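Local structure of major royal jelly protein 1 (Apis mellifera, 5YYL) at residues 66-71 with 377-383; 261-266 with 330-334; 307-312 with 353-359; 404-409 with 428-432. The protein is the most abundant protein of royal jelly, binds the sterol 24-methylenecholesterol and probably serves as food for developing honeybee larvae. One frame throughout, in Å; residues are numbered along the deposited sequence.

Contact 1 (66-71 with 377-383); sequences PSDIDQ and YILVLSN
Ile69 packs onto Leu381 where the first and last sheets of a six-bladed beta-propeller lie face against face. Strand 65-72 begins the first four-stranded blade, and 373-383 belongs to the closing blade. The two segments run nearly antiparallel (160°), but their axes stay 7.4 Å apart, so side chains rather than backbone bonds fill the interface. The apolar contacts centre on Ile69. With CG1 between the backbone N and the carbonyl carbon (chi1 59°), its chain reaches across to the opposite strand, and CD1 comes 3.6 Å from Leu381 N. The other branch, CG2, rests 3.9 Å from Leu381 CB. Leu381 in turn sends CD2 to within 3.8 Å of Pro66 CB, while towards the other end Leu379 CD1 meets Gln71 CB at 3.6 Å. Polar contacts lie at both ends of this apolar row. Asn383 ND2 gives a weak, bent bond to Pro66 O (3.0 Å, 125°). The Gln71 and Tyr377 side chains cross at about a right angle; Gln71 OE1 lies 3.5 Å from Tyr377 OH, while Gln71 NE2 donates to His73 O. Ionic contacts lie on the far side of strand 65-72: Asp70 points away from 377-383 and forms salt bridges to Lys358 and Lys360. Asp70 OD1 also accepts from Gln71 N at 2.6 Å, through the lone pair directed away from OD2.

Contact 2 (261-266 with 330-334); sequences MTNNLY and WNEHR
Glu332 places CG anti to its carbonyl carbon (chi1 -71°) and then runs out extended, carrying its carboxylate across to Thr262 and Tyr266. Thr262 OG1 sits between its own backbone N and carbonyl carbon, from where it meets Glu332 OE2 at 2.6 Å on the syn side, 24° out of the carboxylate plane. The second donor to the same oxygen is Tyr266 OH, 2.5 Å from Glu332 OE2, which lies at the edge of the tyrosine ring and in its plane. Thr262 OG1 is held in turn by an ST turn, accepting from Asn264 N. Next to the carboxylate, Tyr266 CE1 touches Trp330 CZ3 at 3.6 Å, the ring planes 75° apart. At the exposed end of the contact Met261 SD lies 3.5 Å from His333 NE2, approaching the imidazole obliquely. An Asx turn, from His333 N to Asn331 OD1, shapes the loop that follows strand 326-331. The contact thus joins two successive propeller blades at the start of strand 264-269 and the end of strand 326-331. With Ser259 OG bonded to OE1, three hydroxyls bond to the carboxylate, two at OE2 and one at OE1, a setting that would probably favour its negatively charged form.

Contact 3 (307-312 with 353-359); sequences SAKVVS and MIASMKI
Ser307 OG and Ala308 N both turn to one acceptor, Ile354 O. The hydroxyl bonds to it at 3.1 Å, in the carbonyl plane and on a lone pair; the amide bond is weak, with Ala308 N 3.4 Å away. Beside them Ala308 CB lies over the opposite backbone, 3.8 Å from Ser356 CA, and the methyl end of Met353 reaches Ser307, CE to CB 3.8 Å. Further along, Val310 spreads its two methyls over Met357 and Ile359: CG1 touches Met357 CB at 3.6 Å, and CG2, which is anti to the backbone N, touches Ile359 CG1 at 3.8 Å. Ile359 CD1 continues to Ser312 CB at 4.1 Å. The axes of 307-311 and 353-359, first strands of adjacent beta-propeller blades, run roughly parallel (28°) and approach to 5.5 Å. Outside this layer, Ala355 and Ser356 form a classic beta bulge opposite Leu381 of the neighbouring strand, and Phe318 packs on both Val310 and Ile359. Lys309 points away from the interface, its NZ hydrogen-bonded to Ser268 OG. Polar bonding across the two segments is therefore confined to one end, around a single carbonyl oxygen, and the remainder is held by apolar packing.

Contact 4 (404-409 with 428-432); sequences NANVNE and ISIHL
A helix N-cap and the chain's C-terminal tail meet here, with Asn406 as the cap and Ile430 as its partner in the tail. The cap's CG is anti to the backbone N (chi1 -179°), which turns the amide so that both of its ends are used. OD1 accepts from Glu409 N at 2.9 Å, in the carbonyl plane and on a lone pair, closing the first turn of helix 407-411. ND2 donates to Ile430 O over 2.9 Å in a nearly straight bond (162°), the donor tilted 21° from that carbonyl plane; a weak second bond goes to Asn374 O. This grip should fix the amide's rotation. His431 turns a ring edge to strand 400-406, CD2 3.7 Å from Asn406 N, which lies near the ring plane. Its ND1 bonds within the ring plane to the terminal carboxylate, Leu432 OXT, at 2.6 Å, and its NE2 bonds to Asp422 of the second subunit. Glu409 OE2 comes 3.5 Å from Ser429 CB, while Ser429 OG is bonded to Asn374. Ile430, its side chain turned away from 404-409, touches the bound sterol. Strand 373-383 pairs antiparallel with 400-406 and parallel with 426-430, while residues 428-430 extend the sheet antiparallel into the second subunit.

In the fold
From the N terminus, strand 65-72 opens contact 1, which closes only at 377-383, bringing the first and last propeller blades together around most of the chain. Contacts 2 and 3 both fall within that span, and their segments alternate: 261-266, 307-312, 330-334, then 353-359. They bind successive blades, contact 2 towards the outside and contact 3 near the centre, and meet where Val311 touches Tyr266 and Glu332. Contacts 1 and 3 join through neighbouring strands 353-361 and 373-383, where Val380 packs on Met357. Contact 4 follows in series, a short loop that ties the C terminus to the same closing sheet, beside Tyr377 and Ile378.

Contact 1 (66-71 with 377-383)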
loop_
_atom_site.group_PDB
_atom_site.type_symbol
_atom_site.label_atom_id
_atom_site.label_comp_id
_atom_site.label_asym_id
_atom_site.label_seq_id
_atom_site.Cartn_x
_atom_site.Cartn_y
_atom_site.Cartn_z
ATOM N N PRO A 66 16.251 6.057 -40.295
ATOM C CA PRO A 66 15.878 4.877 -39.525
ATOM C C PRO A 66 15.207 3.824 -40.394
ATOM O O PRO A 66 14.409 4.151 -41.255
ATOM C CB PRO A 66 14.915 5.441 -38.477
ATOM C CG PRO A 66 14.283 6.619 -39.149
ATOM C CD PRO A 66 15.239 7.129 -40.199
ATOM N N SER A 67 15.552 2.575 -40.162
ATOM C CA SER A 67 15.022 1.453 -40.912
ATOM C C SER A 67 13.920 0.730 -40.125
ATOM O O SER A 67 12.853 0.467 -40.667
ATOM C CB SER A 67 16.156 0.487 -41.253
ATOM O OG SER A 67 15.674 -0.618 -41.989
ATOM N N ASP A 68 14.193 0.397 -38.865
ATOM C CA ASP A 68 13.266 -0.377 -38.043
ATOM C C ASP A 68 13.262 0.105 -36.591
ATOM O O ASP A 68 14.193 0.759 -36.145
ATOM C CB ASP A 68 13.648 -1.872 -38.108
ATOM C CG ASP A 68 12.481 -2.831 -37.757
ATOM O OD1 ASP A 68 11.344 -2.382 -37.558
ATOM O OD2 ASP A 68 12.694 -4.059 -37.693
ATOM N N ILE A 69 12.176 -0.197 -35.880
ATOM C CA ILE A 69 12.074 0.009 -34.436
ATOM C C ILE A 69 11.610 -1.282 -33.816
ATOM O O ILE A 69 11.031 -2.134 -34.494
ATOM C CB ILE A 69 11.084 1.134 -34.050
ATOM C CG1 ILE A 69 9.663 0.859 -34.566
ATOM C CG2 ILE A 69 11.574 2.465 -34.601
ATOM C CD1 ILE A 69 8.615 1.856 -34.110
ATOM N N ASP A 70 11.878 -1.431 -32.531
ATOM C CA ASP A 70 11.235 -2.466 -31.735
ATOM C C ASP A 70 11.287 -2.049 -30.262
ATOM O O ASP A 70 11.716 -0.942 -29.950
ATOM C CB ASP A 70 11.861 -3.840 -32.006
ATOM C CG ASP A 70 10.855 -4.987 -31.846
ATOM O OD1 ASP A 70 10.193 -5.037 -30.761
ATOM O OD2 ASP A 70 10.751 -5.843 -32.774
ATOM N N GLN A 71 10.821 -2.909 -29.366
ATOM C CA GLN A 71 10.637 -2.536 -27.978
ATOM C C GLN A 71 10.709 -3.780 -27.134
ATOM O O GLN A 71 10.079 -4.783 -27.476
ATOM C CB GLN A 71 9.275 -1.856 -27.817
ATOM C CG GLN A 71 8.905 -1.456 -26.392
ATOM C CD GLN A 71 8.338 -2.585 -25.543
ATOM O OE1 GLN A 71 7.625 -3.453 -26.042
ATOM N NE2 GLN A 71 8.655 -2.578 -24.257
ATOM N N TYR A 377 -1.090 -3.061 -28.175
ATOM C CA TYR A 377 -0.833 -1.728 -28.720
ATOM C C TYR A 377 0.173 -1.785 -29.854
ATOM O O TYR A 377 1.001 -2.697 -29.923
ATOM C CB TYR A 377 -0.326 -0.772 -27.629
ATOM C CG TYR A 377 0.954 -1.172 -26.930
ATOM C CD1 TYR A 377 0.948 -2.059 -25.857
ATOM C CD2 TYR A 377 2.179 -0.621 -27.313
ATOM C CE1 TYR A 377 2.130 -2.404 -25.215
ATOM C CE2 TYR A 377 3.373 -0.956 -26.660
ATOM C CZ TYR A 377 3.348 -1.848 -25.628
ATOM O OH TYR A 377 4.524 -2.193 -25.001
ATOM N N ILE A 378 0.112 -0.772 -30.715
ATOM C CA ILE A 378 0.911 -0.732 -31.933
ATOM C C ILE A 378 1.933 0.396 -31.869
ATOM O O ILE A 378 1.605 1.479 -31.408
ATOM C CB ILE A 378 0.002 -0.570 -33.173
ATOM C CG1 ILE A 378 0.746 -0.925 -34.452
ATOM C CG2 ILE A 378 -0.581 0.849 -33.283
ATOM C CD1 ILE A 378 -0.165 -0.964 -35.655
ATOM N N LEU A 379 3.165 0.115 -32.306
ATOM C CA LEU A 379 4.231 1.108 -32.446
ATOM C C LEU A 379 4.481 1.338 -33.932
ATOM O O LEU A 379 4.654 0.391 -34.684
ATOM C CB LEU A 379 5.522 0.573 -31.815
ATOM C CG LEU A 379 5.504 0.209 -30.327
ATOM C CD1 LEU A 379 6.718 -0.616 -29.954
ATOM C CD2 LEU A 379 5.394 1.468 -29.490
ATOM N N VAL A 380 4.542 2.589 -34.352
ATOM C CA VAL A 380 4.676 2.936 -35.770
ATOM C C VAL A 380 5.870 3.871 -35.988
ATOM O O VAL A 380 5.904 4.958 -35.426
ATOM C CB VAL A 380 3.403 3.636 -36.273
ATOM C CG1 VAL A 380 3.510 3.938 -37.756
ATOM C CG2 VAL A 380 2.185 2.779 -35.977
ATOM N N LEU A 381 6.852 3.439 -36.784
ATOM C CA LEU A 381 7.933 4.315 -37.250
ATOM C C LEU A 381 7.485 4.925 -38.542
ATOM O O LEU A 381 7.170 4.218 -39.495
ATOM C CB LEU A 381 9.252 3.572 -37.506
ATOM C CG LEU A 381 10.373 4.432 -38.117
ATOM C CD1 LEU A 381 10.773 5.556 -37.176
ATOM C CD2 LEU A 381 11.588 3.589 -38.450
ATOM N N SER A 382 7.469 6.246 -38.566
ATOM C CA SER A 382 7.073 6.990 -39.717
ATOM C C SER A 382 8.151 8.032 -39.966
ATOM O O SER A 382 8.085 9.172 -39.490
ATOM C CB SER A 382 5.737 7.614 -39.419
ATOM O OG SER A 382 5.502 8.691 -40.264
ATOM N N ASN A 383 9.196 7.593 -40.666
ATOM C CA ASN A 383 10.152 8.488 -41.305
ATOM C C ASN A 383 9.503 9.172 -42.513
ATOM O O ASN A 383 8.279 9.093 -42.700
ATOM C CB ASN A 383 11.460 7.757 -41.658
ATOM C CG ASN A 383 11.283 6.589 -42.622
ATOM O OD1 ASN A 383 10.520 6.642 -43.603
ATOM N ND2 ASN A 383 12.033 5.518 -42.356
#

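Contact 2 (261-266 with 330-334)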
loop_
_atom_site.group_PDB
_atom_site.type_symbol
_atom_site.label_atom_id
_atom_site.label_comp_id
_atom_site.label_asym_id
_atom_site.label_seq_id
_atom_site.Cartn_x
_atom_site.Cartn_y
_atom_site.Cartn_z
ATOM N N MET A 261 -2.086 -15.976 -35.339
ATOM C CA MET A 261 -3.293 -16.813 -35.257
ATOM C C MET A 261 -3.460 -17.761 -36.454
ATOM O O MET A 261 -3.873 -18.892 -36.261
ATOM C CB MET A 261 -4.549 -15.929 -35.022
ATOM C CG MET A 261 -5.855 -16.426 -35.648
ATOM S SD MET A 261 -7.221 -15.235 -35.499
ATOM C CE MET A 261 -7.153 -14.794 -33.773
ATOM N N THR A 262 -3.164 -17.302 -37.672
ATOM C CA THR A 262 -3.349 -18.112 -38.890
ATOM C C THR A 262 -2.071 -18.701 -39.492
ATOM O O THR A 262 -2.158 -19.562 -40.374
ATOM C CB THR A 262 -4.054 -17.313 -40.007
ATOM O OG1 THR A 262 -3.158 -16.351 -40.553
ATOM C CG2 THR A 262 -5.286 -16.614 -39.473
ATOM N N ASN A 263 -0.902 -18.225 -39.062
ATOM C CA ASN A 263 0.392 -18.608 -39.655
ATOM C C ASN A 263 0.585 -18.179 -41.124
ATOM O O ASN A 263 1.495 -18.663 -41.801
ATOM C CB ASN A 263 0.658 -20.120 -39.493
ATOM C CG ASN A 263 0.608 -20.563 -38.048
ATOM O OD1 ASN A 263 1.641 -20.650 -37.403
ATOM N ND2 ASN A 263 -0.593 -20.817 -37.523
ATOM N N ASN A 264 -0.248 -17.265 -41.616
ATOM C CA ASN A 264 -0.031 -16.667 -42.938
ATOM C C ASN A 264 1.039 -15.599 -42.838
ATOM O O ASN A 264 0.951 -14.725 -41.991
ATOM C CB ASN A 264 -1.302 -16.041 -43.461
ATOM C CG ASN A 264 -2.393 -17.047 -43.670
ATOM O OD1 ASN A 264 -2.149 -18.187 -44.102
ATOM N ND2 ASN A 264 -3.614 -16.632 -43.386
ATOM N N LEU A 265 2.060 -15.699 -43.681
ATOM C CA LEU A 265 3.050 -14.639 -43.850
ATOM C C LEU A 265 2.550 -13.717 -44.963
ATOM O O LEU A 265 2.697 -14.019 -46.153
ATOM C CB LEU A 265 4.409 -15.238 -44.211
ATOM C CG LEU A 265 5.531 -14.268 -44.548
ATOM C CD1 LEU A 265 5.862 -13.432 -43.324
ATOM C CD2 LEU A 265 6.730 -15.055 -45.037
ATOM N N TYR A 266 1.928 -12.605 -44.564
ATOM C CA TYR A 266 1.437 -11.595 -45.514
ATOM C C TYR A 266 2.604 -10.794 -46.056
ATOM O O TYR A 266 3.582 -10.596 -45.347
ATOM C CB TYR A 266 0.422 -10.662 -44.864
ATOM C CG TYR A 266 -0.829 -11.371 -44.421
ATOM C CD1 TYR A 266 -1.900 -11.554 -45.293
ATOM C CD2 TYR A 266 -0.942 -11.855 -43.133
ATOM C CE1 TYR A 266 -3.048 -12.222 -44.891
ATOM C CE2 TYR A 266 -2.079 -12.504 -42.710
ATOM C CZ TYR A 266 -3.130 -12.688 -43.584
ATOM O OH TYR A 266 -4.251 -13.351 -43.153
ATOM N N TRP A 330 -7.299 -4.719 -41.782
ATOM C CA TRP A 330 -8.135 -5.783 -42.309
ATOM C C TRP A 330 -8.113 -6.950 -41.331
ATOM O O TRP A 330 -7.040 -7.406 -40.966
ATOM C CB TRP A 330 -7.632 -6.235 -43.669
ATOM C CG TRP A 330 -8.272 -7.485 -44.133
ATOM C CD1 TRP A 330 -9.525 -7.618 -44.611
ATOM C CD2 TRP A 330 -7.687 -8.794 -44.172
ATOM N NE1 TRP A 330 -9.777 -8.932 -44.952
ATOM C CE2 TRP A 330 -8.664 -9.674 -44.687
ATOM C CE3 TRP A 330 -6.440 -9.310 -43.814
ATOM C CZ2 TRP A 330 -8.436 -11.039 -44.841
ATOM C CZ3 TRP A 330 -6.211 -10.680 -43.978
ATOM C CH2 TRP A 330 -7.203 -11.521 -44.490
ATOM N N ASN A 331 -9.290 -7.427 -40.926
ATOM C CA ASN A 331 -9.410 -8.555 -40.004
ATOM C C ASN A 331 -9.325 -9.870 -40.786
ATOM O O ASN A 331 -9.958 -10.023 -41.833
ATOM C CB ASN A 331 -10.723 -8.491 -39.234
ATOM C CG ASN A 331 -10.705 -9.346 -37.975
ATOM O OD1 ASN A 331 -10.452 -10.561 -38.029
ATOM N ND2 ASN A 331 -11.006 -8.709 -36.815
ATOM N N GLU A 332 -8.531 -10.812 -40.272
ATOM C CA GLU A 332 -8.347 -12.105 -40.924
ATOM C C GLU A 332 -9.588 -12.984 -40.853
ATOM O O GLU A 332 -9.755 -13.880 -41.700
ATOM C CB GLU A 332 -7.199 -12.875 -40.292
ATOM C CG GLU A 332 -5.814 -12.328 -40.579
ATOM C CD GLU A 332 -4.743 -13.222 -40.004
ATOM O OE1 GLU A 332 -4.561 -13.207 -38.755
ATOM O OE2 GLU A 332 -4.116 -13.967 -40.782
ATOM N N HIS A 333 -10.434 -12.748 -39.839
ATOM C CA HIS A 333 -11.725 -13.434 -39.726
ATOM C C HIS A 333 -12.667 -13.136 -40.903
ATOM O O HIS A 333 -13.470 -13.990 -41.279
ATOM C CB HIS A 333 -12.426 -13.084 -38.406
ATOM C CG HIS A 333 -11.686 -13.550 -37.190
ATOM N ND1 HIS A 333 -11.068 -12.684 -36.310
ATOM C CD2 HIS A 333 -11.449 -14.795 -36.716
ATOM C CE1 HIS A 333 -10.492 -13.372 -35.342
ATOM N NE2 HIS A 333 -10.719 -14.656 -35.558
ATOM N N ARG A 334 -12.559 -11.936 -41.473
ATOM C CA ARG A 334 -13.357 -11.550 -42.630
ATOM C C ARG A 334 -12.680 -12.013 -43.910
ATOM O O ARG A 334 -11.540 -12.500 -43.897
ATOM C CB ARG A 334 -13.572 -10.036 -42.699
ATOM C CG ARG A 334 -14.057 -9.357 -41.438
ATOM C CD ARG A 334 -15.552 -9.158 -41.327
ATOM N NE ARG A 334 -15.812 -8.288 -40.171
ATOM C CZ ARG A 334 -16.965 -7.668 -39.896
ATOM N NH1 ARG A 334 -18.031 -7.808 -40.692
ATOM N NH2 ARG A 334 -17.046 -6.897 -38.806
#

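Contact 3 (307-312 with 353-359)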
loop_
_atom_site.group_PDB
_atom_site.type_symbol
_atom_site.label_atom_id
_atom_site.label_comp_id
_atom_site.label_asym_id
_atom_site.label_seq_id
_atom_site.Cartn_x
_atom_site.Cartn_y
_atom_site.Cartn_z
ATOM N N SER A 307 3.016 -0.233 -47.480
ATOM C CA SER A 307 4.379 -0.110 -46.947
ATOM C C SER A 307 4.560 -1.244 -45.922
ATOM O O SER A 307 4.235 -2.391 -46.234
ATOM C CB SER A 307 4.586 1.284 -46.343
ATOM O OG SER A 307 3.705 1.484 -45.269
ATOM N N ALA A 308 5.050 -0.959 -44.718
ATOM C CA ALA A 308 5.222 -1.996 -43.705
ATOM C C ALA A 308 3.893 -2.573 -43.230
ATOM O O ALA A 308 2.828 -1.992 -43.444
ATOM C CB ALA A 308 5.987 -1.443 -42.520
ATOM N N LYS A 309 3.980 -3.720 -42.571
ATOM C CA LYS A 309 2.800 -4.490 -42.197
ATOM C C LYS A 309 2.989 -5.130 -40.822
ATOM O O LYS A 309 4.095 -5.467 -40.442
ATOM C CB LYS A 309 2.541 -5.574 -43.256
ATOM C CG LYS A 309 1.473 -5.236 -44.283
ATOM C CD LYS A 309 1.637 -5.924 -45.642
ATOM C CE LYS A 309 2.399 -5.008 -46.576
ATOM N NZ LYS A 309 2.901 -5.623 -47.821
ATOM N N VAL A 310 1.899 -5.335 -40.105
ATOM C CA VAL A 310 1.938 -6.054 -38.844
ATOM C C VAL A 310 0.579 -6.692 -38.563
ATOM O O VAL A 310 -0.441 -6.163 -38.970
ATOM C CB VAL A 310 2.385 -5.106 -37.691
ATOM C CG1 VAL A 310 1.369 -3.993 -37.438
ATOM C CG2 VAL A 310 2.676 -5.871 -36.405
ATOM N N VAL A 311 0.579 -7.831 -37.878
ATOM C CA VAL A 311 -0.637 -8.522 -37.473
ATOM C C VAL A 311 -0.692 -8.662 -35.963
ATOM O O VAL A 311 0.279 -9.046 -35.334
ATOM C CB VAL A 311 -0.737 -9.936 -38.072
ATOM C CG1 VAL A 311 -2.163 -10.450 -37.935
ATOM C CG2 VAL A 311 -0.311 -9.959 -39.552
ATOM N N SER A 312 -1.849 -8.362 -35.382
ATOM C CA SER A 312 -2.085 -8.541 -33.946
ATOM C C SER A 312 -2.223 -10.024 -33.643
ATOM O O SER A 312 -2.570 -10.805 -34.531
ATOM C CB SER A 312 -3.359 -7.809 -33.535
ATOM O OG SER A 312 -4.463 -8.229 -34.329
ATOM N N MET A 353 5.892 8.026 -44.668
ATOM C CA MET A 353 6.247 6.657 -45.017
ATOM C C MET A 353 6.336 5.784 -43.769
ATOM O O MET A 353 7.290 5.866 -42.995
ATOM C CB MET A 353 7.555 6.601 -45.803
ATOM C CG MET A 353 8.013 5.166 -46.133
ATOM S SD MET A 353 7.001 4.183 -47.317
ATOM C CE MET A 353 7.983 2.681 -47.406
ATOM N N ILE A 354 5.353 4.920 -43.590
ATOM C CA ILE A 354 5.372 3.999 -42.470
ATOM C C ILE A 354 6.429 2.922 -42.765
ATOM O O ILE A 354 6.163 1.934 -43.440
ATOM C CB ILE A 354 3.972 3.419 -42.184
ATOM C CG1 ILE A 354 3.040 4.548 -41.760
ATOM C CG2 ILE A 354 4.024 2.362 -41.093
ATOM C CD1 ILE A 354 1.580 4.150 -41.699
ATOM N N ALA A 355 7.644 3.151 -42.276
ATOM C CA ALA A 355 8.746 2.230 -42.509
ATOM C C ALA A 355 8.710 1.024 -41.600
ATOM O O ALA A 355 9.353 0.017 -41.899
ATOM C CB ALA A 355 10.065 2.949 -42.324
ATOM N N SER A 356 8.017 1.119 -40.462
ATOM C CA SER A 356 7.946 -0.033 -39.570
ATOM C C SER A 356 6.776 -0.025 -38.633
ATOM O O SER A 356 6.296 1.030 -38.275
ATOM C CB SER A 356 9.227 -0.165 -38.757
ATOM O OG SER A 356 9.413 -1.521 -38.430
ATOM N N MET A 357 6.314 -1.217 -38.268
ATOM C CA MET A 357 5.254 -1.404 -37.288
ATOM C C MET A 357 5.474 -2.658 -36.468
ATOM O O MET A 357 5.923 -3.675 -36.995
ATOM C CB MET A 357 3.911 -1.506 -37.981
ATOM C CG MET A 357 3.459 -0.181 -38.520
ATOM S SD MET A 357 1.857 -0.322 -39.325
ATOM C CE MET A 357 1.386 1.366 -38.980
ATOM N N LYS A 358 5.187 -2.573 -35.176
ATOM C CA LYS A 358 5.226 -3.732 -34.292
ATOM C C LYS A 358 4.025 -3.668 -33.362
ATOM O O LYS A 358 3.500 -2.588 -33.105
ATOM C CB LYS A 358 6.512 -3.751 -33.461
ATOM C CG LYS A 358 7.797 -3.642 -34.260
ATOM C CD LYS A 358 8.077 -4.914 -35.026
ATOM C CE LYS A 358 9.243 -4.757 -35.986
ATOM N NZ LYS A 358 10.549 -4.734 -35.256
ATOM N N ILE A 359 3.591 -4.821 -32.863
ATOM C CA ILE A 359 2.511 -4.888 -31.897
ATOM C C ILE A 359 2.961 -5.662 -30.676
ATOM O O ILE A 359 3.461 -6.765 -30.776
ATOM C CB ILE A 359 1.209 -5.479 -32.510
ATOM C CG1 ILE A 359 0.640 -4.461 -33.513
ATOM C CG2 ILE A 359 0.167 -5.777 -31.421
ATOM C CD1 ILE A 359 -0.668 -4.837 -34.161
#

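Contact 4 (404-409 with 428-432)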
loop_
_atom_site.group_PDB
_atom_site.type_symbol
_atom_site.label_atom_id
_atom_site.label_comp_id
_atom_site.label_asym_id
_atom_site.label_seq_id
_atom_site.Cartn_x
_atom_site.Cartn_y
_atom_site.Cartn_z
ATOM N N ASN A 404 2.260 5.608 -31.412
ATOM C CA ASN A 404 1.670 4.411 -30.831
ATOM C C ASN A 404 0.201 4.605 -30.559
ATOM O O ASN A 404 -0.312 5.714 -30.667
ATOM C CB ASN A 404 2.437 3.914 -29.572
ATOM C CG ASN A 404 2.318 4.852 -28.386
ATOM O OD1 ASN A 404 1.987 6.045 -28.532
ATOM N ND2 ASN A 404 2.579 4.318 -27.185
ATOM N N ALA A 405 -0.479 3.502 -30.265
ATOM C CA ALA A 405 -1.918 3.508 -30.005
ATOM C C ALA A 405 -2.366 2.145 -29.538
ATOM O O ALA A 405 -1.711 1.129 -29.809
ATOM C CB ALA A 405 -2.683 3.888 -31.247
ATOM N N ASN A 406 -3.492 2.128 -28.832
ATOM C CA ASN A 406 -4.128 0.878 -28.437
ATOM C C ASN A 406 -4.813 0.298 -29.654
ATOM O O ASN A 406 -5.511 1.018 -30.364
ATOM C CB ASN A 406 -5.162 1.107 -27.343
ATOM C CG ASN A 406 -5.812 -0.173 -26.897
ATOM O OD1 ASN A 406 -6.942 -0.459 -27.243
ATOM N ND2 ASN A 406 -5.079 -0.969 -26.148
ATOM N N VAL A 407 -4.619 -0.997 -29.880
ATOM C CA VAL A 407 -5.129 -1.652 -31.074
ATOM C C VAL A 407 -6.653 -1.610 -31.079
ATOM O O VAL A 407 -7.248 -1.173 -32.074
ATOM C CB VAL A 407 -4.625 -3.103 -31.195
ATOM C CG1 VAL A 407 -5.443 -3.905 -32.203
ATOM C CG2 VAL A 407 -3.169 -3.108 -31.599
ATOM N N ASN A 408 -7.258 -2.044 -29.971
ATOM C CA ASN A 408 -8.705 -2.166 -29.871
ATOM C C ASN A 408 -9.379 -0.800 -30.026
ATOM O O ASN A 408 -10.357 -0.695 -30.756
ATOM C CB ASN A 408 -9.103 -2.839 -28.549
ATOM C CG ASN A 408 -10.598 -3.062 -28.423
ATOM O OD1 ASN A 408 -11.339 -2.137 -28.088
ATOM N N GLU A 409 -8.847 0.232 -29.377
ATOM C CA GLU A 409 -9.350 1.613 -29.534
ATOM C C GLU A 409 -9.298 2.131 -30.994
ATOM O O GLU A 409 -10.107 2.960 -31.403
ATOM C CB GLU A 409 -8.590 2.577 -28.603
ATOM C CG GLU A 409 -9.376 3.814 -28.170
ATOM C CD GLU A 409 -8.733 4.631 -27.025
ATOM O OE1 GLU A 409 -8.886 5.884 -27.031
ATOM O OE2 GLU A 409 -8.098 4.054 -26.105
ATOM N N ILE A 428 -9.865 -1.339 -19.505
ATOM C CA ILE A 428 -8.701 -0.453 -19.586
ATOM C C ILE A 428 -7.946 -0.608 -20.900
ATOM O O ILE A 428 -7.466 -1.699 -21.249
ATOM C CB ILE A 428 -7.716 -0.687 -18.434
ATOM C CG1 ILE A 428 -8.490 -0.820 -17.123
ATOM C CG2 ILE A 428 -6.695 0.458 -18.407
ATOM C CD1 ILE A 428 -7.674 -0.627 -15.867
ATOM N N SER A 429 -7.826 0.501 -21.619
ATOM C CA SER A 429 -7.033 0.534 -22.849
ATOM C C SER A 429 -5.608 1.024 -22.558
ATOM O O SER A 429 -5.422 2.017 -21.860
ATOM C CB SER A 429 -7.714 1.403 -23.890
ATOM O OG SER A 429 -8.765 0.663 -24.464
ATOM N N ILE A 430 -4.624 0.297 -23.090
ATOM C CA ILE A 430 -3.219 0.548 -22.827
ATOM C C ILE A 430 -2.445 0.892 -24.091
ATOM O O ILE A 430 -2.669 0.302 -25.143
ATOM C CB ILE A 430 -2.570 -0.712 -22.264
ATOM C CG1 ILE A 430 -3.317 -1.199 -21.033
ATOM C CG2 ILE A 430 -1.103 -0.463 -21.935
ATOM C CD1 ILE A 430 -3.321 -0.221 -19.870
ATOM N N HIS A 431 -1.543 1.857 -23.954
ATOM C CA HIS A 431 -0.338 1.938 -24.790
ATOM C C HIS A 431 0.791 2.574 -23.957
ATOM O O HIS A 431 0.643 2.705 -22.740
ATOM C CB HIS A 431 -0.619 2.669 -26.104
ATOM C CG HIS A 431 -1.132 4.060 -25.949
ATOM N ND1 HIS A 431 -0.400 5.058 -25.350
ATOM C CD2 HIS A 431 -2.292 4.636 -26.355
ATOM C CE1 HIS A 431 -1.086 6.189 -25.391
ATOM N NE2 HIS A 431 -2.243 5.957 -25.982
ATOM N N LEU A 432 1.922 2.912 -24.568
ATOM C CA LEU A 432 3.009 3.599 -23.831
ATOM C C LEU A 432 2.817 5.137 -23.742
ATOM O O LEU A 432 3.616 5.844 -23.117
ATOM C CB LEU A 432 4.381 3.262 -24.427
ATOM C CG LEU A 432 4.756 1.795 -24.653
ATOM C CD1 LEU A 432 6.169 1.690 -25.187
ATOM C CD2 LEU A 432 4.631 0.933 -23.406
ATOM O OXT LEU A 432 1.868 5.730 -24.271
#